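Local coordinates for phosphoglycerate oxidoreductase (Rhizobium etli, PDB 4HY3), which probably works as an NAD(P)-dependent 2-hydroxyacid dehydrogenase that reduces glyoxylate or hydroxypyruvate, at residues L40-S45 and S321-M326; T126-A131 and G327-E332; G176-I181 and K230-F235. All blocks are in the same frame, centred on the assembly; numbering follows the deposited sequence.

Interaction 1 (L40-S45 and S321-M326); sequences LDLIFS and SAFKKM
Lys324 reaches over the C-terminal end of the short helix 40-43 and takes up carbonyl oxygens there. Its NZ donates to Leu42 O at 2.9 Å, with a C=O...N angle of 110° and the nitrogen standing well above the carbonyl plane, 58° out of it. A second bond, to Asp41 O at 3.4 Å, is weak, and a salt bridge to Asp320 gives the ammonium its charged partner. The chain folds back at chi2 (-56°), which lays CD against Ser45 N and Leu42 O on the way to the tip. Ser45 N gives its hydrogen to a water at 2.8 Å. The same water donates to Lys324 O at 2.6 Å, so that one solvent molecule joins the two backbones. Ser45 OG is used as an N-cap, bonded to Ala48 N, and Asp41 pairs with Arg49. Shortened to an alanine here, the Lys324 side chain would probably leave Leu42 O without this donor and Asp320 without the ammonium it pairs with.

The apolar half lies alongside. Leu42 CD2 sits over one face of the Phe323 ring, 4.2 Å from its centroid, a CH-pi contact. Ile43 CG2 meets the selenomethionine Met326 at CE, 3.5 Å away, the two side chains crossing at about a right angle, and that CE also lies in plane at the edge of the Phe323 ring.

Behind helix 40-43, Phe44 packs on Leu52 of helix 46-55 and Leu40 on Ile58 of strand 57-60, while Ser321, near the start of helix 320-338, touches Leu173 of the second subunit.

Interaction 2 (T126-A131 and G327-E332); sequences TGQVFA and GDMVLE
The helix that brings Met329 up to Val129 and Thr126 is kept in shape by backbone bonds such as Glu332 N to Asp328 O at 3.0 Å. On the other side a bond of 3.3 Å from Val129 N to Thr126 O closes the first turn of the 3-10 segment 127-130. Between these two backbones the contact itself is made mainly by apolar atoms, and Met329 takes part in three of the four residue pairs.

Met329, a selenomethionine, extends straight from its helix: the extended chi2 (177°) carries SE to Val129 CG1, 3.4 Å away, the two side chains meeting at a slant. A bend at chi3 (50°) then turns the methyl CE to Thr126, 3.9 Å from CA, with the amide of Gln128 a looser neighbour at 4.4 Å from NE2 to CE. Thr126 CG2 also faces Val330 CG2 at 4.5 Å, a marginal contact.

In the two-domain architecture of the D-2-hydroxyacid dehydrogenases the chain crosses between domains twice, and this contact lies close to both crossings. The 3-10 turn leads from strand 122-125 of the first domain into helix 131-147, while helix 320-338 carries the chain back after the nucleotide-binding sheet.

The polar ends look elsewhere: Thr126 OG1 makes a weak bond to Asn102 O, and Gln128 NE2 a weak one to Arg345 O. Val129 turns its other methyl, CG2, over the centre of the Phe130 ring, 3.9 Å above the plane. Farther along the helix, Glu332 OE2 accepts from the backbone N of Ser212 of the third subunit.

Interaction 3 (G176-I181 and K230-F235); sequences GSEIGI and KSDFIF
Glu178 leans over the turn at Lys230-Asp232. Its CB lies 3.6 Å from Lys230 O and 3.5 Å from Asp232 OD2. CG stays beside that same carboxylate oxygen, and a bend at chi2 (-103°) then swings CD back to Lys230 O at 3.6 Å. At the tip, OE2 forms a salt bridge with Arg257, while OE1 lies 4.0 Å from Lys230 O and makes long, weak ion pairs with Arg203 and Arg201. Asp232 OD2 also pairs with Arg257, which probably eases the like charges of Glu178 OE2 and Asp232 OD2, 5.6 Å apart.

Behind this corner, strands 178-181 and 233-235 run parallel, 16° apart. In the seven-stranded Rossmann-type sheet they are first and fourth in chain order, yet side by side near its middle; the first leads to a glycine-rich pattern at Gly183, consistent with NAD binding.

Glu178 O is gripped twice, by Asp232 N at 2.8 Å and, straighter, by Phe233 N. The ladder continues with Gly180 N to Phe233 O at 2.6 Å and Phe235 N to Gly180 O. On the face bearing Ile179, Phe233 and Phe235, Ile179 CG2 meets the edge of the Phe235 ring, while Ser177 OG lies in plane at the edge of Phe233.

Interactions 1 and 2 are neighbours, their centres about 9 Å apart, and share helix 320-338: residues 321-326 face helix 40-43, and the following turns face the 3-10 segment after strand 122-125. They touch directly, Met326 packing on Thr126 and Val129. Along the chain their segments alternate, 40-45, 126-131, 321-326, 327-332, so one late helix ties together two early parts of the first domain. Interaction 3 belongs to the parallel sheet of the nucleotide-binding domain, about 34 Å from interaction 1 and 30 Å from interaction 2, centre to centre. Its segments fall between 131 and 321 in sequence, as expected for a dinucleotide-binding domain inserted into the other domain.

Interaction 1 (L40-S45 and S321-M326)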
loop_
_atom_site.group_PDB
_atom_site.type_symbol
_atom_site.label_atom_id
_atom_site.label_comp_id
_atom_site.label_asym_id
_atom_site.label_seq_id
_atom_site.Cartn_x
_atom_site.Cartn_y
_atom_site.Cartn_z
ATOM N N LEU A 40 -21.162 26.669 -14.927
ATOM C CA LEU A 40 -21.607 26.295 -13.584
ATOM C C LEU A 40 -22.440 25.012 -13.509
ATOM O O LEU A 40 -22.155 24.119 -12.691
ATOM C CB LEU A 40 -22.343 27.457 -12.928
ATOM C CG LEU A 40 -21.451 28.678 -12.803
ATOM C CD1 LEU A 40 -22.190 29.807 -12.104
ATOM C CD2 LEU A 40 -20.160 28.317 -12.083
ATOM N N ASP A 41 -23.468 24.915 -14.362
ATOM C CA ASP A 41 -24.340 23.725 -14.387
ATOM C C ASP A 41 -23.554 22.432 -14.540
ATOM O O ASP A 41 -23.843 21.487 -13.835
ATOM C CB ASP A 41 -25.412 23.858 -15.443
ATOM C CG ASP A 41 -26.530 24.770 -15.004
ATOM O OD1 ASP A 41 -27.243 24.414 -14.057
ATOM O OD2 ASP A 41 -26.709 25.858 -15.574
ATOM N N LEU A 42 -22.540 22.438 -15.418
ATOM C CA LEU A 42 -21.657 21.295 -15.691
ATOM C C LEU A 42 -20.622 20.963 -14.621
ATOM O O LEU A 42 -20.322 19.768 -14.393
ATOM C CB LEU A 42 -20.908 21.467 -17.039
ATOM C CG LEU A 42 -19.922 20.358 -17.509
ATOM C CD1 LEU A 42 -20.604 19.006 -17.718
ATOM C CD2 LEU A 42 -19.154 20.751 -18.749
ATOM N N ILE A 43 -20.065 21.990 -13.995
ATOM C CA ILE A 43 -18.944 21.783 -13.095
ATOM C C ILE A 43 -19.299 21.749 -11.593
ATOM O O ILE A 43 -18.439 21.573 -10.726
ATOM C CB ILE A 43 -17.770 22.738 -13.416
ATOM C CG1 ILE A 43 -18.152 24.228 -13.191
ATOM C CG2 ILE A 43 -17.327 22.512 -14.850
ATOM C CD1 ILE A 43 -16.988 25.197 -12.938
ATOM N N PHE A 44 -20.575 21.845 -11.269
ATOM C CA PHE A 44 -20.950 21.828 -9.859
ATOM C C PHE A 44 -22.039 20.802 -9.572
ATOM O O PHE A 44 -23.146 20.934 -10.095
ATOM C CB PHE A 44 -21.407 23.235 -9.459
ATOM C CG PHE A 44 -20.271 24.177 -9.205
ATOM C CD1 PHE A 44 -19.632 24.218 -7.947
ATOM C CD2 PHE A 44 -19.806 24.997 -10.192
ATOM C CE1 PHE A 44 -18.578 25.084 -7.693
ATOM C CE2 PHE A 44 -18.740 25.862 -9.924
ATOM C CZ PHE A 44 -18.126 25.901 -8.685
ATOM N N SER A 45 -21.764 19.781 -8.768
ATOM C CA SER A 45 -22.881 19.015 -8.238
ATOM C C SER A 45 -23.855 19.979 -7.510
ATOM O O SER A 45 -23.442 21.065 -7.049
ATOM C CB SER A 45 -22.386 18.006 -7.225
ATOM O OG SER A 45 -22.051 18.672 -5.999
ATOM N N SER A 321 -18.527 12.930 -13.862
ATOM C CA SER A 321 -17.928 13.000 -12.550
ATOM C C SER A 321 -16.552 13.705 -12.547
ATOM O O SER A 321 -16.105 14.215 -11.511
ATOM C CB SER A 321 -17.828 11.613 -11.943
ATOM O OG SER A 321 -16.849 10.866 -12.605
ATOM N N ALA A 322 -15.892 13.746 -13.705
ATOM C CA ALA A 322 -14.633 14.455 -13.825
ATOM C C ALA A 322 -14.909 15.924 -13.744
ATOM O O ALA A 322 -14.210 16.671 -13.036
ATOM C CB ALA A 322 -13.958 14.132 -15.136
ATOM N N PHE A 323 -15.936 16.343 -14.470
ATOM C CA PHE A 323 -16.361 17.718 -14.450
ATOM C C PHE A 323 -16.920 18.140 -13.109
ATOM O O PHE A 323 -16.652 19.235 -12.670
ATOM C CB PHE A 323 -17.388 17.927 -15.527
ATOM C CG PHE A 323 -16.823 17.840 -16.900
ATOM C CD1 PHE A 323 -15.919 18.789 -17.356
ATOM C CD2 PHE A 323 -17.221 16.828 -17.764
ATOM C CE1 PHE A 323 -15.406 18.720 -18.647
ATOM C CE2 PHE A 323 -16.705 16.756 -19.061
ATOM C CZ PHE A 323 -15.785 17.693 -19.491
ATOM N N LYS A 324 -17.667 17.276 -12.434
ATOM C CA LYS A 324 -18.185 17.651 -11.114
ATOM C C LYS A 324 -17.062 17.838 -10.122
ATOM O O LYS A 324 -17.220 18.544 -9.129
ATOM C CB LYS A 324 -19.173 16.640 -10.539
ATOM C CG LYS A 324 -20.403 16.377 -11.373
ATOM C CD LYS A 324 -21.142 17.666 -11.655
ATOM C CE LYS A 324 -22.512 17.375 -12.206
ATOM N NZ LYS A 324 -22.661 18.319 -13.337
ATOM N N LYS A 325 -15.931 17.195 -10.377
ATOM C CA LYS A 325 -14.789 17.345 -9.483
ATOM C C LYS A 325 -14.181 18.741 -9.622
ATOM O O LYS A 325 -13.614 19.273 -8.688
ATOM C CB LYS A 325 -13.743 16.244 -9.706
ATOM C CG LYS A 325 -13.648 15.211 -8.596
ATOM C CD LYS A 325 -12.279 14.518 -8.601
ATOM C CE LYS A 325 -12.167 13.383 -9.657
ATOM N NZ LYS A 325 -10.853 13.222 -10.374
HETATM N N MSE A 326 -14.307 19.352 -10.787
HETATM C CA MSE A 326 -13.736 20.672 -10.965
HETATM C C MSE A 326 -14.381 21.553 -9.938
HETATM O O MSE A 326 -13.716 22.323 -9.289
HETATM C CB MSE A 326 -14.002 21.199 -12.374
HETATM C CG MSE A 326 -13.326 20.385 -13.466
HETATM SE SE MSE A 326 -12.730 21.416 -14.970
HETATM C CE MSE A 326 -14.328 21.246 -16.074
HETATM O O HOH W 1 -19.135 19.775 -7.855
#

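Interaction 2 (T126-A131 and G327-E332)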
loop_
_atom_site.group_PDB
_atom_site.type_symbol
_atom_site.label_atom_id
_atom_site.label_comp_id
_atom_site.label_asym_id
_atom_site.label_seq_id
_atom_site.Cartn_x
_atom_site.Cartn_y
_atom_site.Cartn_z
ATOM N N THR A 126 -7.580 23.113 -13.349
ATOM C CA THR A 126 -8.338 22.062 -12.758
ATOM C C THR A 126 -8.237 20.820 -13.602
ATOM O O THR A 126 -9.032 19.894 -13.428
ATOM C CB THR A 126 -9.807 22.500 -12.709
ATOM O OG1 THR A 126 -10.216 22.905 -14.031
ATOM C CG2 THR A 126 -9.967 23.660 -11.731
ATOM N N GLY A 127 -7.266 20.831 -14.519
ATOM C CA GLY A 127 -7.042 19.761 -15.485
ATOM C C GLY A 127 -6.722 18.389 -14.909
ATOM O O GLY A 127 -6.866 17.374 -15.597
ATOM N N GLN A 128 -6.295 18.328 -13.649
ATOM C CA GLN A 128 -5.966 17.022 -13.102
ATOM C C GLN A 128 -7.185 16.147 -12.850
ATOM O O GLN A 128 -7.046 14.954 -12.592
ATOM C CB GLN A 128 -5.047 17.102 -11.901
ATOM C CG GLN A 128 -5.729 17.561 -10.655
ATOM C CD GLN A 128 -5.003 17.046 -9.452
ATOM O OE1 GLN A 128 -4.293 16.036 -9.530
ATOM N NE2 GLN A 128 -5.168 17.736 -8.327
ATOM N N VAL A 129 -8.375 16.735 -12.951
ATOM C CA VAL A 129 -9.603 15.948 -12.901
ATOM C C VAL A 129 -9.663 14.880 -13.990
ATOM O O VAL A 129 -10.359 13.899 -13.855
ATOM C CB VAL A 129 -10.887 16.808 -12.964
ATOM C CG1 VAL A 129 -10.909 17.829 -11.835
ATOM C CG2 VAL A 129 -11.074 17.459 -14.338
ATOM N N PHE A 130 -8.929 15.067 -15.071
ATOM C CA PHE A 130 -9.032 14.140 -16.175
ATOM C C PHE A 130 -8.081 12.980 -16.046
ATOM O O PHE A 130 -8.070 12.125 -16.928
ATOM C CB PHE A 130 -8.748 14.852 -17.474
ATOM C CG PHE A 130 -9.789 15.863 -17.848
ATOM C CD1 PHE A 130 -11.130 15.492 -17.986
ATOM C CD2 PHE A 130 -9.432 17.176 -18.088
ATOM C CE1 PHE A 130 -12.089 16.414 -18.325
ATOM C CE2 PHE A 130 -10.385 18.103 -18.453
ATOM C CZ PHE A 130 -11.719 17.716 -18.569
ATOM N N ALA A 131 -7.282 12.949 -14.969
ATOM C CA ALA A 131 -6.302 11.903 -14.773
ATOM C C ALA A 131 -6.971 10.578 -14.487
ATOM O O ALA A 131 -6.783 9.621 -15.234
ATOM C CB ALA A 131 -5.342 12.258 -13.659
ATOM N N GLY A 327 -15.685 21.420 -9.752
ATOM C CA GLY A 327 -16.418 22.231 -8.789
ATOM C C GLY A 327 -15.879 22.132 -7.389
ATOM O O GLY A 327 -15.644 23.150 -6.740
ATOM N N ASP A 328 -15.691 20.906 -6.926
ATOM C CA ASP A 328 -15.133 20.627 -5.613
ATOM C C ASP A 328 -13.808 21.291 -5.373
ATOM O O ASP A 328 -13.536 21.743 -4.265
ATOM C CB ASP A 328 -14.849 19.141 -5.498
ATOM C CG ASP A 328 -16.073 18.293 -5.657
ATOM O OD1 ASP A 328 -17.139 18.686 -5.100
ATOM O OD2 ASP A 328 -15.940 17.216 -6.312
HETATM N N MSE A 329 -12.964 21.293 -6.401
HETATM C CA MSE A 329 -11.628 21.849 -6.300
HETATM C C MSE A 329 -11.692 23.334 -6.102
HETATM O O MSE A 329 -11.203 23.842 -5.110
HETATM C CB MSE A 329 -10.798 21.504 -7.523
HETATM C CG MSE A 329 -10.465 20.019 -7.569
HETATM SE SE MSE A 329 -9.469 19.543 -9.211
HETATM C CE MSE A 329 -8.133 20.977 -9.024
ATOM N N VAL A 330 -12.274 24.038 -7.060
ATOM C CA VAL A 330 -12.619 25.454 -6.960
ATOM C C VAL A 330 -13.068 25.857 -5.550
ATOM O O VAL A 330 -12.634 26.870 -4.986
ATOM C CB VAL A 330 -13.765 25.762 -7.964
ATOM C CG1 VAL A 330 -14.332 27.154 -7.713
ATOM C CG2 VAL A 330 -13.292 25.566 -9.418
ATOM N N LEU A 331 -13.941 25.038 -4.977
ATOM C CA LEU A 331 -14.480 25.294 -3.663
ATOM C C LEU A 331 -13.379 25.197 -2.595
ATOM O O LEU A 331 -13.187 26.087 -1.760
ATOM C CB LEU A 331 -15.628 24.316 -3.423
ATOM C CG LEU A 331 -17.021 24.880 -3.067
ATOM C CD1 LEU A 331 -17.210 26.315 -3.520
ATOM C CD2 LEU A 331 -18.155 24.006 -3.578
ATOM N N GLU A 332 -12.618 24.124 -2.643
ATOM C CA GLU A 332 -11.524 24.002 -1.741
ATOM C C GLU A 332 -10.555 25.167 -1.893
ATOM O O GLU A 332 -10.213 25.842 -0.918
ATOM C CB GLU A 332 -10.868 22.665 -1.948
ATOM C CG GLU A 332 -11.639 21.548 -1.270
ATOM C CD GLU A 332 -11.210 20.193 -1.782
ATOM O OE1 GLU A 332 -10.882 20.137 -2.997
ATOM O OE2 GLU A 332 -11.208 19.204 -0.991
#

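Interaction 3 (G176-I181 and K230-F235)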
loop_
_atom_site.group_PDB
_atom_site.type_symbol
_atom_site.label_atom_id
_atom_site.label_comp_id
_atom_site.label_asym_id
_atom_site.label_seq_id
_atom_site.Cartn_x
_atom_site.Cartn_y
_atom_site.Cartn_z
ATOM N N GLY A 176 3.059 -9.940 -13.905
ATOM C CA GLY A 176 4.392 -10.131 -14.527
ATOM C C GLY A 176 5.593 -9.307 -14.032
ATOM O O GLY A 176 6.123 -9.599 -12.965
ATOM N N SER A 177 6.057 -8.280 -14.744
ATOM C CA SER A 177 5.541 -7.710 -15.972
ATOM C C SER A 177 6.296 -6.412 -16.116
ATOM O O SER A 177 6.554 -5.721 -15.116
ATOM C CB SER A 177 4.076 -7.358 -15.855
ATOM O OG SER A 177 3.554 -6.912 -17.100
ATOM N N GLU A 178 6.644 -6.059 -17.344
ATOM C CA GLU A 178 7.420 -4.849 -17.566
ATOM C C GLU A 178 6.567 -3.707 -18.115
ATOM O O GLU A 178 6.134 -3.750 -19.293
ATOM C CB GLU A 178 8.593 -5.130 -18.508
ATOM C CG GLU A 178 9.566 -6.217 -18.042
ATOM C CD GLU A 178 10.844 -5.638 -17.475
ATOM O OE1 GLU A 178 10.742 -4.728 -16.624
ATOM O OE2 GLU A 178 11.937 -6.093 -17.880
ATOM N N ILE A 179 6.332 -2.690 -17.266
ATOM C CA ILE A 179 5.596 -1.484 -17.712
ATOM C C ILE A 179 6.456 -0.256 -17.895
ATOM O O ILE A 179 7.205 0.129 -16.995
ATOM C CB ILE A 179 4.455 -1.072 -16.768
ATOM C CG1 ILE A 179 3.419 -2.182 -16.663
ATOM C CG2 ILE A 179 3.803 0.206 -17.282
ATOM C CD1 ILE A 179 2.680 -2.199 -15.345
ATOM N N GLY A 180 6.298 0.373 -19.052
ATOM C CA GLY A 180 6.937 1.654 -19.311
ATOM C C GLY A 180 6.013 2.813 -19.641
ATOM O O GLY A 180 5.056 2.715 -20.441
ATOM N N ILE A 181 6.321 3.943 -19.032
ATOM C CA ILE A 181 5.515 5.131 -19.227
ATOM C C ILE A 181 6.317 6.248 -19.925
ATOM O O ILE A 181 7.353 6.709 -19.410
ATOM C CB ILE A 181 4.925 5.581 -17.884
ATOM C CG1 ILE A 181 4.234 4.394 -17.226
ATOM C CG2 ILE A 181 3.918 6.690 -18.097
ATOM C CD1 ILE A 181 3.759 4.667 -15.808
ATOM N N LYS A 230 12.791 -2.361 -23.328
ATOM C CA LYS A 230 12.699 -3.416 -22.315
ATOM C C LYS A 230 11.309 -3.479 -21.679
ATOM O O LYS A 230 11.189 -3.695 -20.467
ATOM C CB LYS A 230 13.736 -3.148 -21.232
ATOM C CG LYS A 230 14.959 -2.448 -21.796
ATOM C CD LYS A 230 16.139 -2.410 -20.850
ATOM C CE LYS A 230 17.400 -2.318 -21.680
ATOM N NZ LYS A 230 18.381 -1.394 -21.062
ATOM N N SER A 231 10.262 -3.285 -22.491
ATOM C CA SER A 231 8.909 -3.150 -21.935
ATOM C C SER A 231 7.810 -3.933 -22.669
ATOM O O SER A 231 7.761 -3.966 -23.906
ATOM C CB SER A 231 8.522 -1.664 -21.775
ATOM O OG SER A 231 8.983 -1.122 -20.551
ATOM N N ASP A 232 6.936 -4.564 -21.884
ATOM C CA ASP A 232 5.808 -5.296 -22.429
ATOM C C ASP A 232 4.593 -4.401 -22.573
ATOM O O ASP A 232 3.783 -4.593 -23.489
ATOM C CB ASP A 232 5.478 -6.493 -21.556
ATOM C CG ASP A 232 6.611 -7.503 -21.503
ATOM O OD1 ASP A 232 6.955 -8.089 -22.569
ATOM O OD2 ASP A 232 7.141 -7.715 -20.386
ATOM N N PHE A 233 4.469 -3.420 -21.677
ATOM C CA PHE A 233 3.418 -2.436 -21.806
ATOM C C PHE A 233 3.954 -1.030 -21.720
ATOM O O PHE A 233 4.581 -0.641 -20.726
ATOM C CB PHE A 233 2.360 -2.641 -20.745
ATOM C CG PHE A 233 1.766 -4.023 -20.727
ATOM C CD1 PHE A 233 0.717 -4.344 -21.559
ATOM C CD2 PHE A 233 2.256 -4.987 -19.863
ATOM C CE1 PHE A 233 0.169 -5.605 -21.547
ATOM C CE2 PHE A 233 1.703 -6.249 -19.838
ATOM C CZ PHE A 233 0.652 -6.557 -20.683
ATOM N N ILE A 234 3.680 -0.268 -22.776
ATOM C CA ILE A 234 4.154 1.099 -22.923
ATOM C C ILE A 234 2.937 1.987 -23.045
ATOM O O ILE A 234 2.121 1.787 -23.954
ATOM C CB ILE A 234 5.022 1.264 -24.199
ATOM C CG1 ILE A 234 6.223 0.317 -24.152
ATOM C CG2 ILE A 234 5.461 2.711 -24.421
ATOM C CD1 ILE A 234 6.534 -0.244 -25.514
ATOM N N PHE A 235 2.841 2.964 -22.136
ATOM C CA PHE A 235 1.795 3.977 -22.146
ATOM C C PHE A 235 2.384 5.350 -22.510
ATOM O O PHE A 235 3.324 5.808 -21.850
ATOM C CB PHE A 235 1.168 4.098 -20.742
ATOM C CG PHE A 235 0.453 2.858 -20.257
ATOM C CD1 PHE A 235 -0.922 2.697 -20.473
ATOM C CD2 PHE A 235 1.142 1.862 -19.565
ATOM C CE1 PHE A 235 -1.589 1.564 -20.007
ATOM C CE2 PHE A 235 0.484 0.727 -19.110
ATOM C CZ PHE A 235 -0.881 0.572 -19.328
#